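Local coordinates for protein metallo-beta-lactamase (PDB 6K4X) that hydrolyses the amide bond of the beta-lactam ring of antibiotics as a subclass B3 enzyme with two zinc ions in its active site, at residues 9-14 and 56-61; 16-21 and 29-34; 176-181 and 251-256. One frame throughout, in Å; residues are numbered along the deposited sequence. Where two conformers were deposited one is given.

Contact 1: residues 9-14 and 56-61; sequences QQPFTI and RAMGFK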
loop_
_atom_site.group_PDB
_atom_site.type_symbol
_atom_site.label_atom_id
_atom_site.label_comp_id
_atom_site.label_asym_id
_atom_site.label_seq_id
_atom_site.Cartn_x
_atom_site.Cartn_y
_atom_site.Cartn_z
ATOM N N GLN A 9 -5.893 5.098 15.413
ATOM C CA GLN A 9 -5.090 6.219 14.933
ATOM C C GLN A 9 -6.056 7.282 14.409
ATOM O O GLN A 9 -6.851 7.005 13.515
ATOM C CB GLN A 9 -4.119 5.770 13.835
ATOM C CG GLN A 9 -3.458 6.921 13.092
ATOM C CD GLN A 9 -2.553 7.744 13.966
ATOM O OE1 GLN A 9 -1.670 7.209 14.644
ATOM N NE2 GLN A 9 -2.744 9.056 13.932
ATOM N N GLN A 10 -6.038 8.466 15.009
ATOM C CA GLN A 10 -6.973 9.492 14.601
ATOM C C GLN A 10 -6.637 9.837 13.155
ATOM O O GLN A 10 -5.485 10.148 12.829
ATOM C CB GLN A 10 -6.844 10.729 15.496
ATOM C CG GLN A 10 -7.941 11.758 15.260
ATOM C CD GLN A 10 -9.298 11.284 15.728
ATOM O OE1 GLN A 10 -9.399 10.534 16.709
ATOM N NE2 GLN A 10 -10.344 11.710 15.038
ATOM N N PRO A 11 -7.613 9.827 12.229
ATOM C CA PRO A 11 -7.298 10.074 10.820
ATOM C C PRO A 11 -6.998 11.550 10.562
ATOM O O PRO A 11 -7.328 12.414 11.361
ATOM C CB PRO A 11 -8.544 9.580 10.080
ATOM C CG PRO A 11 -9.647 9.816 11.101
ATOM C CD PRO A 11 -9.020 9.457 12.431
ATOM N N PHE A 12 -6.361 11.810 9.422
ATOM C CA PHE A 12 -5.911 13.148 9.122
ATOM C C PHE A 12 -5.751 13.298 7.624
ATOM O O PHE A 12 -5.477 12.341 6.891
ATOM C CB PHE A 12 -4.585 13.465 9.825
ATOM C CG PHE A 12 -3.442 12.506 9.589
ATOM C CD1 PHE A 12 -3.377 11.326 10.295
ATOM C CD2 PHE A 12 -2.435 12.781 8.670
ATOM C CE1 PHE A 12 -2.325 10.447 10.109
ATOM C CE2 PHE A 12 -1.386 11.904 8.482
ATOM C CZ PHE A 12 -1.342 10.723 9.180
ATOM N N THR A 13 -5.920 14.536 7.167
ATOM C CA THR A 13 -5.741 14.834 5.749
ATOM C C THR A 13 -4.270 15.109 5.473
ATOM O O THR A 13 -3.635 15.906 6.158
ATOM C CB THR A 13 -6.607 16.016 5.316
ATOM O OG1 THR A 13 -7.963 15.634 5.536
ATOM C CG2 THR A 13 -6.372 16.422 3.877
ATOM N N ILE A 14 -3.716 14.461 4.455
ATOM C CA ILE A 14 -2.333 14.663 4.071
ATOM C C ILE A 14 -2.236 15.790 3.042
ATOM O O ILE A 14 -1.378 16.679 3.150
ATOM C CB ILE A 14 -1.729 13.342 3.559
ATOM C CG1 ILE A 14 -1.485 12.432 4.769
ATOM C CG2 ILE A 14 -0.450 13.560 2.763
ATOM C CD1 ILE A 14 -1.120 11.008 4.453
ATOM N N ARG A 56 -15.504 7.235 8.605
ATOM C CA ARG A 56 -16.669 7.977 9.103
ATOM C C ARG A 56 -16.219 9.255 9.830
ATOM O O ARG A 56 -16.859 10.299 9.705
ATOM C CB ARG A 56 -17.547 7.076 9.976
ATOM C CG ARG A 56 -18.185 5.919 9.218
ATOM C CD ARG A 56 -19.228 5.202 10.054
ATOM N NE ARG A 56 -18.738 4.671 11.321
ATOM C CZ ARG A 56 -18.283 3.437 11.506
ATOM N NH1 ARG A 56 -18.429 2.542 10.545
ATOM N NH2 ARG A 56 -17.702 3.088 12.648
ATOM N N ALA A 57 -15.141 9.175 10.600
ATOM C CA ALA A 57 -14.660 10.345 11.342
ATOM C C ALA A 57 -14.226 11.467 10.393
ATOM O O ALA A 57 -14.250 12.633 10.780
ATOM C CB ALA A 57 -13.546 9.945 12.279
ATOM N N MET A 58 -13.838 11.127 9.163
ATOM C CA MET A 58 -13.468 12.126 8.160
ATOM C C MET A 58 -14.705 12.610 7.393
ATOM O O MET A 58 -14.592 13.436 6.485
ATOM C CB MET A 58 -12.422 11.550 7.207
ATOM C CG MET A 58 -11.104 11.229 7.912
ATOM S SD MET A 58 -10.326 12.623 8.773
ATOM C CE MET A 58 -9.709 13.584 7.397
ATOM N N GLY A 59 -15.889 12.164 7.804
ATOM C CA GLY A 59 -17.152 12.689 7.280
ATOM C C GLY A 59 -17.728 11.890 6.138
ATOM O O GLY A 59 -18.646 12.402 5.477
ATOM N N PHE A 60 -17.172 10.719 5.829
ATOM C CA PHE A 60 -17.557 9.977 4.638
ATOM C C PHE A 60 -18.404 8.765 5.017
ATOM O O PHE A 60 -18.282 8.242 6.115
ATOM C CB PHE A 60 -16.311 9.601 3.836
ATOM C CG PHE A 60 -15.520 10.802 3.402
ATOM C CD1 PHE A 60 -16.046 11.721 2.512
ATOM C CD2 PHE A 60 -14.266 11.052 3.925
ATOM C CE1 PHE A 60 -15.328 12.846 2.136
ATOM C CE2 PHE A 60 -13.536 12.156 3.528
ATOM C CZ PHE A 60 -14.082 13.068 2.659
ATOM N N LYS A 61 -19.164 8.266 4.040
ATOM C CA LYS A 61 -19.969 7.068 4.202
ATOM C C LYS A 61 -19.269 5.862 3.588
ATOM O O LYS A 61 -18.738 5.934 2.478
ATOM C CB LYS A 61 -21.297 7.226 3.468
ATOM C CG LYS A 61 -22.182 8.347 3.989
ATOM C CD LYS A 61 -23.430 8.576 3.148
ATOM C CE LYS A 61 -24.339 7.369 3.092
ATOM N NZ LYS A 61 -24.225 6.665 1.792
#
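Thr13 OG1, hydrogen-bonded to His19 ND1 on the neighbouring strand, also meets the methyl of Met58, with CE 3.3 Å away. No hydrogen bond joins the two segments; the hydroxyl is spent on the histidine, and the Met58 methyl simply lies against it. The Met58 chain bends at both CB-CG (chi2 -57°) and CG-SD (chi3 -73°), and these two turns swing CE toward the backbone of strand 12-15, where it lies 4.0 Å from Phe12 C. Further back, CG and SD run alongside the ring of Pro11, the two side chains pointing past each other in opposite directions. Here Pro11 CG lies 3.7 Å from Met58 SD, and Pro11 CB lies 3.7 Å from Met58 CG. Ala57 adds a looser touch, its CB 4.1 Å from Pro11 CG, and Asn54, a turn earlier on the same helix, also reaches the proline. The first bond of the Phe12 side chain points away from the methionine, and its ring meets that of Tyr20 and touches helix 221-231. Met58 stands where helix 47-57 gives out: Gly59 takes a positive phi of 95°, and its N bonds back to Arg56 O at 2.8 Å. This surface contact thus sets the C-terminal end of a helix, closed by a Schellman motif, against the outermost strand of the seven-stranded sheet in the metallo-beta-lactamase fold.

Contact 2: residues 16-21 and 29-34; sequences GNTHYV and VLLSSP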
loop_
_atom_site.group_PDB
_atom_site.type_symbol
_atom_site.label_atom_id
_atom_site.label_comp_id
_atom_site.label_asym_id
_atom_site.label_seq_id
_atom_site.Cartn_x
_atom_site.Cartn_y
_atom_site.Cartn_z
ATOM N N GLY A 16 -5.088 17.844 0.069
ATOM C CA GLY A 16 -6.273 17.853 -0.754
ATOM C C GLY A 16 -7.251 16.781 -0.308
ATOM O O GLY A 16 -7.731 16.790 0.811
ATOM N N ASN A 17 -7.612 15.886 -1.225
ATOM C CA ASN A 17 -8.563 14.809 -0.974
ATOM C C ASN A 17 -7.885 13.478 -0.602
ATOM O O ASN A 17 -8.550 12.433 -0.701
ATOM C CB ASN A 17 -9.485 14.615 -2.176
ATOM C CG ASN A 17 -8.746 14.237 -3.444
ATOM O OD1 ASN A 17 -7.592 14.627 -3.662
ATOM N ND2 ASN A 17 -9.404 13.511 -4.328
ATOM N N THR A 18 -6.609 13.516 -0.201
ATOM C CA THR A 18 -5.906 12.341 0.278
ATOM C C THR A 18 -5.893 12.347 1.803
ATOM O O THR A 18 -5.301 13.252 2.400
ATOM C CB THR A 18 -4.455 12.322 -0.217
ATOM O OG1 THR A 18 -4.438 12.177 -1.644
ATOM C CG2 THR A 18 -3.648 11.204 0.388
ATOM N N HIS A 19 -6.510 11.331 2.392
ATOM C CA HIS A 19 -6.668 11.244 3.858
ATOM C C HIS A 19 -6.042 9.943 4.361
ATOM O O HIS A 19 -6.285 8.875 3.761
ATOM C CB HIS A 19 -8.148 11.275 4.260
ATOM C CG HIS A 19 -8.939 12.291 3.513
ATOM N ND1 HIS A 19 -8.890 13.637 3.807
ATOM C CD2 HIS A 19 -9.732 12.155 2.432
ATOM C CE1 HIS A 19 -9.675 14.273 2.946
ATOM N NE2 HIS A 19 -10.186 13.391 2.079
ATOM N N TYR A 20 -5.267 10.007 5.438
ATOM C CA TYR A 20 -4.801 8.828 6.112
ATOM C C TYR A 20 -5.907 8.319 7.032
ATOM O O TYR A 20 -6.383 9.061 7.885
ATOM C CB TYR A 20 -3.540 9.134 6.911
ATOM C CG TYR A 20 -2.890 7.923 7.526
ATOM C CD1 TYR A 20 -3.356 7.370 8.709
ATOM C CD2 TYR A 20 -1.813 7.311 6.898
ATOM C CE1 TYR A 20 -2.742 6.258 9.259
ATOM C CE2 TYR A 20 -1.185 6.209 7.451
ATOM C CZ TYR A 20 -1.658 5.669 8.630
ATOM O OH TYR A 20 -1.019 4.586 9.171
ATOM N N VAL A 21 -6.305 7.055 6.835
ATOM C CA VAL A 21 -7.354 6.429 7.599
ATOM C C VAL A 21 -6.907 5.078 8.164
ATOM O O VAL A 21 -7.742 4.297 8.628
ATOM C CB VAL A 21 -8.653 6.282 6.786
ATOM C CG1 VAL A 21 -9.260 7.633 6.467
ATOM C CG2 VAL A 21 -8.472 5.440 5.537
ATOM N N VAL A 29 -5.344 4.623 2.980
ATOM C CA VAL A 29 -5.633 5.952 2.501
ATOM C C VAL A 29 -7.016 5.974 1.876
ATOM O O VAL A 29 -7.358 5.104 1.068
ATOM C CB VAL A 29 -4.559 6.431 1.511
ATOM C CG1 VAL A 29 -5.045 7.569 0.629
ATOM C CG2 VAL A 29 -3.303 6.841 2.255
ATOM N N LEU A 30 -7.772 7.030 2.177
ATOM C CA LEU A 30 -8.991 7.310 1.465
ATOM C C LEU A 30 -8.760 8.473 0.513
ATOM O O LEU A 30 -8.345 9.556 0.945
ATOM C CB LEU A 30 -10.100 7.647 2.450
ATOM C CG LEU A 30 -11.487 7.718 1.822
ATOM C CD1 LEU A 30 -12.043 6.336 1.557
ATOM C CD2 LEU A 30 -12.435 8.517 2.677
ATOM N N LEU A 31 -9.037 8.232 -0.762
ATOM C CA LEU A 31 -9.025 9.259 -1.764
ATOM C C LEU A 31 -10.480 9.612 -2.048
ATOM O O LEU A 31 -11.214 8.771 -2.560
ATOM C CB LEU A 31 -8.343 8.727 -3.017
ATOM C CG LEU A 31 -8.145 9.739 -4.133
ATOM C CD1 LEU A 31 -7.227 10.881 -3.721
ATOM C CD2 LEU A 31 -7.604 9.067 -5.381
ATOM N N SER A 32 -10.901 10.814 -1.656
ATOM C CA SER A 32 -12.322 11.134 -1.587
ATOM C C SER A 32 -12.778 11.961 -2.791
ATOM O O SER A 32 -12.009 12.710 -3.396
ATOM C CB SER A 32 -12.672 11.842 -0.314
ATOM O OG SER A 32 -11.913 13.030 -0.177
ATOM N N SER A 33 -14.077 11.849 -3.101
ATOM C CA SER A 33 -14.689 12.754 -4.030
ATOM C C SER A 33 -16.170 12.848 -3.740
ATOM O O SER A 33 -16.753 11.955 -3.157
ATOM C CB SER A 33 -14.472 12.342 -5.469
ATOM O OG SER A 33 -15.500 11.471 -5.956
ATOM N N PRO A 34 -16.849 13.903 -4.226
ATOM C CA PRO A 34 -18.302 13.981 -4.103
ATOM C C PRO A 34 -19.055 12.851 -4.807
ATOM O O PRO A 34 -20.255 12.689 -4.547
ATOM C CB PRO A 34 -18.657 15.351 -4.701
ATOM C CG PRO A 34 -17.377 16.146 -4.582
ATOM C CD PRO A 34 -16.274 15.125 -4.810
#
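This is a buried antiparallel pairing, the beta hairpin of strands 18-20 and 29-31, which lie side by side in the seven-stranded sheet between strands 12-15 and 37-40. His19 and Leu30 form the hydrogen-bonded pair, with His19 N to Leu30 O and Leu30 N to His19 O both 2.9 Å; Thr18 with Leu31 and Tyr20 with Val29 are the non-hydrogen-bonded pairs to either side. The pairing runs past the regular strands, with Ser32 N bonded to Asn17 O at 3.0 Å. Asn17 then closes this end with its side chain: CG sits between the backbone N and the carbonyl carbon (chi1 61°), which carries ND2 to Ser32 O at 2.9 Å. That bond is nearly straight (168°) and lies in both the amide plane and the carbonyl plane. The methyl CD1 of Leu31 crosses beside the same amide, 3.5 Å from Asn17 ND2, and OD1 is held by Ser161 of the second sheet. Thr18 OG1 is bonded to Ser161 and Trp159, so the sheet face bearing Thr18 and Leu31 is tied to strand 155-163. On the other face, the one facing Phe60, Ser32 OG and His19 NE2 share a hydrogen bond of 2.9 Å at the ring edge, in which either could be the donor. At the far end Val21 CG1 packs on Leu30 CB at 4.1 Å. With Thr13 OG1 on ND1 and Ser32 OG on NE2, both ring nitrogens of His19 are engaged, which fixes its rotation. As each hydroxyl can donate or accept a hydrogen bond, the setting is probably compatible with either neutral tautomer of this buried imidazole.

Contact 3: residues 176-181 and 251-256; sequences LTAVSA and KRLETR. With D0U (4-azanyl-2-sulfanyl-benzoic acid), chain E; SO4 (sulfate ion), chain G.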
loop_
_atom_site.group_PDB
_atom_site.type_symbol
_atom_site.label_atom_id
_atom_site.label_comp_id
_atom_site.label_asym_id
_atom_site.label_seq_id
_atom_site.Cartn_x
_atom_site.Cartn_y
_atom_site.Cartn_z
ATOM N N LEU A 176 8.911 -3.105 -0.711
ATOM C CA LEU A 176 9.946 -3.568 -1.629
ATOM C C LEU A 176 10.981 -4.426 -0.898
ATOM O O LEU A 176 12.156 -4.468 -1.304
ATOM C CB LEU A 176 10.628 -2.361 -2.261
ATOM C CG LEU A 176 9.716 -1.385 -2.992
ATOM C CD1 LEU A 176 10.533 -0.243 -3.569
ATOM C CD2 LEU A 176 8.888 -2.077 -4.068
ATOM N N THR A 177 10.566 -5.089 0.186
ATOM C CA THR A 177 11.482 -5.704 1.125
ATOM C C THR A 177 11.719 -7.182 0.801
ATOM O O THR A 177 10.793 -7.994 0.687
ATOM C CB THR A 177 10.927 -5.553 2.536
ATOM O OG1 THR A 177 9.594 -6.066 2.528
ATOM C CG2 THR A 177 10.959 -4.117 3.006
ATOM N N ALA A 178 12.992 -7.550 0.784
ATOM C CA ALA A 178 13.456 -8.934 0.686
ATOM C C ALA A 178 13.462 -9.530 2.093
ATOM O O ALA A 178 14.290 -9.176 2.967
ATOM C CB ALA A 178 14.835 -8.981 0.077
ATOM N N VAL A 179 12.461 -10.360 2.370
ATOM C CA VAL A 179 12.298 -11.035 3.679
ATOM C C VAL A 179 11.788 -12.437 3.370
ATOM O O VAL A 179 11.112 -12.656 2.387
ATOM C CB VAL A 179 11.343 -10.244 4.592
ATOM C CG1 VAL A 179 10.034 -9.952 3.894
ATOM C CG2 VAL A 179 11.039 -10.877 5.945
ATOM N N SER A 180 12.158 -13.419 4.183
ATOM C CA SER A 180 11.785 -14.782 3.833
ATOM C C SER A 180 11.671 -15.659 5.069
ATOM O O SER A 180 12.115 -15.311 6.149
ATOM C CB SER A 180 12.781 -15.383 2.890
ATOM O OG SER A 180 13.986 -15.748 3.572
ATOM N N ALA A 181 11.131 -16.850 4.830
ATOM C CA ALA A 181 11.248 -17.959 5.767
ATOM C C ALA A 181 12.720 -18.375 5.876
ATOM O O ALA A 181 13.522 -18.144 4.981
ATOM C CB ALA A 181 10.413 -19.131 5.295
ATOM N N LYS A 251 19.253 -1.783 -0.752
ATOM C CA LYS A 251 20.219 -2.075 0.289
ATOM C C LYS A 251 19.838 -3.350 1.051
ATOM O O LYS A 251 20.683 -4.172 1.399
ATOM C CB LYS A 251 20.344 -0.888 1.239
ATOM C CG LYS A 251 21.163 -1.169 2.499
ATOM C CD LYS A 251 21.456 0.057 3.326
ATOM C CE LYS A 251 22.229 1.137 2.599
ATOM N NZ LYS A 251 23.491 0.613 2.048
ATOM N N ARG A 252 18.551 -3.527 1.336
ATOM C CA ARG A 252 18.123 -4.703 2.069
ATOM C C ARG A 252 18.391 -5.959 1.225
ATOM O O ARG A 252 18.851 -6.973 1.762
ATOM C CB ARG A 252 16.642 -4.581 2.423
ATOM C CG ARG A 252 16.107 -5.727 3.261
ATOM C CD ARG A 252 14.715 -5.414 3.781
ATOM N NE ARG A 252 14.242 -6.471 4.660
ATOM C CZ ARG A 252 13.343 -6.342 5.610
ATOM N NH1 ARG A 252 12.789 -5.171 5.844
ATOM N NH2 ARG A 252 12.958 -7.417 6.268
ATOM N N LEU A 253 18.112 -5.898 -0.072
ATOM C CA LEU A 253 18.399 -7.052 -0.914
ATOM C C LEU A 253 19.904 -7.296 -1.028
ATOM O O LEU A 253 20.337 -8.447 -0.934
ATOM C CB LEU A 253 17.783 -6.876 -2.297
ATOM C CG LEU A 253 18.112 -8.002 -3.287
ATOM C CD1 LEU A 253 17.572 -9.341 -2.819
ATOM C CD2 LEU A 253 17.538 -7.664 -4.659
ATOM N N GLU A 254 20.703 -6.245 -1.202
ATOM C CA GLU A 254 22.130 -6.464 -1.351
ATOM C C GLU A 254 22.728 -7.028 -0.066
ATOM O O GLU A 254 23.579 -7.917 -0.104
ATOM C CB GLU A 254 22.842 -5.189 -1.787
ATOM C CG GLU A 254 22.541 -4.839 -3.246
ATOM C CD GLU A 254 22.809 -5.949 -4.272
ATOM O OE1 GLU A 254 23.720 -6.803 -4.051
ATOM O OE2 GLU A 254 22.116 -6.021 -5.301
ATOM N N THR A 255 22.277 -6.530 1.076
ATOM C CA THR A 255 22.735 -7.077 2.345
ATOM C C THR A 255 22.380 -8.564 2.430
ATOM O O THR A 255 23.169 -9.400 2.892
ATOM C CB THR A 255 22.144 -6.288 3.524
ATOM O OG1 THR A 255 22.683 -4.963 3.543
ATOM C CG2 THR A 255 22.485 -6.911 4.860
ATOM N N ARG A 256 21.156 -8.905 2.043
ATOM C CA ARG A 256 20.679 -10.301 2.094
ATOM C C ARG A 256 21.502 -11.199 1.169
ATOM O O ARG A 256 21.975 -12.265 1.591
ATOM C CB ARG A 256 19.201 -10.351 1.734
ATOM C CG ARG A 256 18.634 -11.763 1.641
ATOM C CD ARG A 256 18.797 -12.567 2.934
ATOM N NE ARG A 256 18.291 -13.928 2.767
ATOM C CZ ARG A 256 17.094 -14.365 3.133
ATOM N NH1 ARG A 256 16.216 -13.550 3.696
ATOM N NH2 ARG A 256 16.774 -15.624 2.896
HETATM O O2 D0U E . 5.529 -5.203 4.184
HETATM C C7 D0U E . 6.708 -5.475 4.500
HETATM O O1 D0U E . 7.689 -4.799 4.074
HETATM C C3 D0U E . 7.022 -6.629 5.384
HETATM C C2 D0U E . 8.354 -6.687 5.879
HETATM C C4 D0U E . 6.089 -7.616 5.749
HETATM S S1 D0U E . 4.425 -7.707 5.385
HETATM C C5 D0U E . 6.557 -8.662 6.577
HETATM C C6 D0U E . 7.870 -8.732 7.049
HETATM N N1 D0U E . 8.278 -9.757 7.893
HETATM C C1 D0U E . 8.741 -7.734 6.715
HETATM S S SO4 G . 14.270 -1.866 5.720
HETATM O O1 SO4 G . 15.585 -2.164 5.197
HETATM O O2 SO4 G . 13.186 -2.424 4.902
HETATM O O3 SO4 G . 14.187 -2.451 7.088
HETATM O O4 SO4 G . 14.096 -0.414 5.845
HETATM O O HOH W 1 16.264 -10.732 4.157
#
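Thr177 and Val179 touch both the bound inhibitor and Arg252 of the C-terminal helix. The hydroxyl OG1 of Thr177 donates to carboxylate atom O1 of 4-azanyl-2-sulfanyl-benzoic acid at 2.8 Å, while Ser175 supplies another hydrogen bond to the inhibitor. Val179 lies at the amino-bearing end of the same molecule, its CG2 3.6 Å from N1 and its CG1 near ring carbon C1. Arg252 reaches alongside these two residues, extended from CG to NE, with CG anti to the backbone N (chi1 -177°). Thr177 CB sits over one face of the guanidinium, off toward its rim, and Arg252 NH2 comes up to Val179 CB at 3.7 Å. Arg252 NH1 bonds in the guanidinium plane to O2 of a sulfate, probably from the crystallisation liquor, at 2.9 Å. The hydrogen bond from Arg252 NE to Ala178 O is weak. In this αββα metallo-beta-lactamase fold the loop between strand 166-173 and helix 190-205 thus forms one wall of the zinc pocket, and helix 241-260 lies along its outer side. The loop is also tied to the metal site itself, since Thr177 O bonds ND1 of His150, a zinc ligand. One helical turn beyond Arg252, Arg256 grips a single atom with both terminal nitrogens: Ser180 OG lies 2.9 Å from NH2 and 3.1 Å from NH1, in the guanidinium plane, and itself donates to Ala181 O. A water links Ala178 O to Arg256 NH1, and Glu260 holds Arg256 NE in a salt bridge. Beside these polar contacts, Ala178 CB packs on Leu253 CD1 at 4.0 Å, and Leu196 of helix 190-205 touches both residues.

In the fold
Contacts 1 and 2 belong to one neighbourhood, with centres 8 Å apart: strands 12-15 and 18-20 are adjacent in the same sheet, and along the chain the 16-21/29-34 hairpin is nested within the loop closed by contact 1. Contact 2 is buried and rests on backbone pairing reinforced by polar side chains, whereas contact 1 lies at the surface and is van der Waals packing with no hydrogen bond between its segments. Contact 3 stands on the opposite side of the chain's centre, its centre about 34 and 32 Å from theirs, and shares no element with them. Partly buried beside the active site, it uses arginine hydrogen bonds and a bridging water, and its loop touches the bound inhibitor.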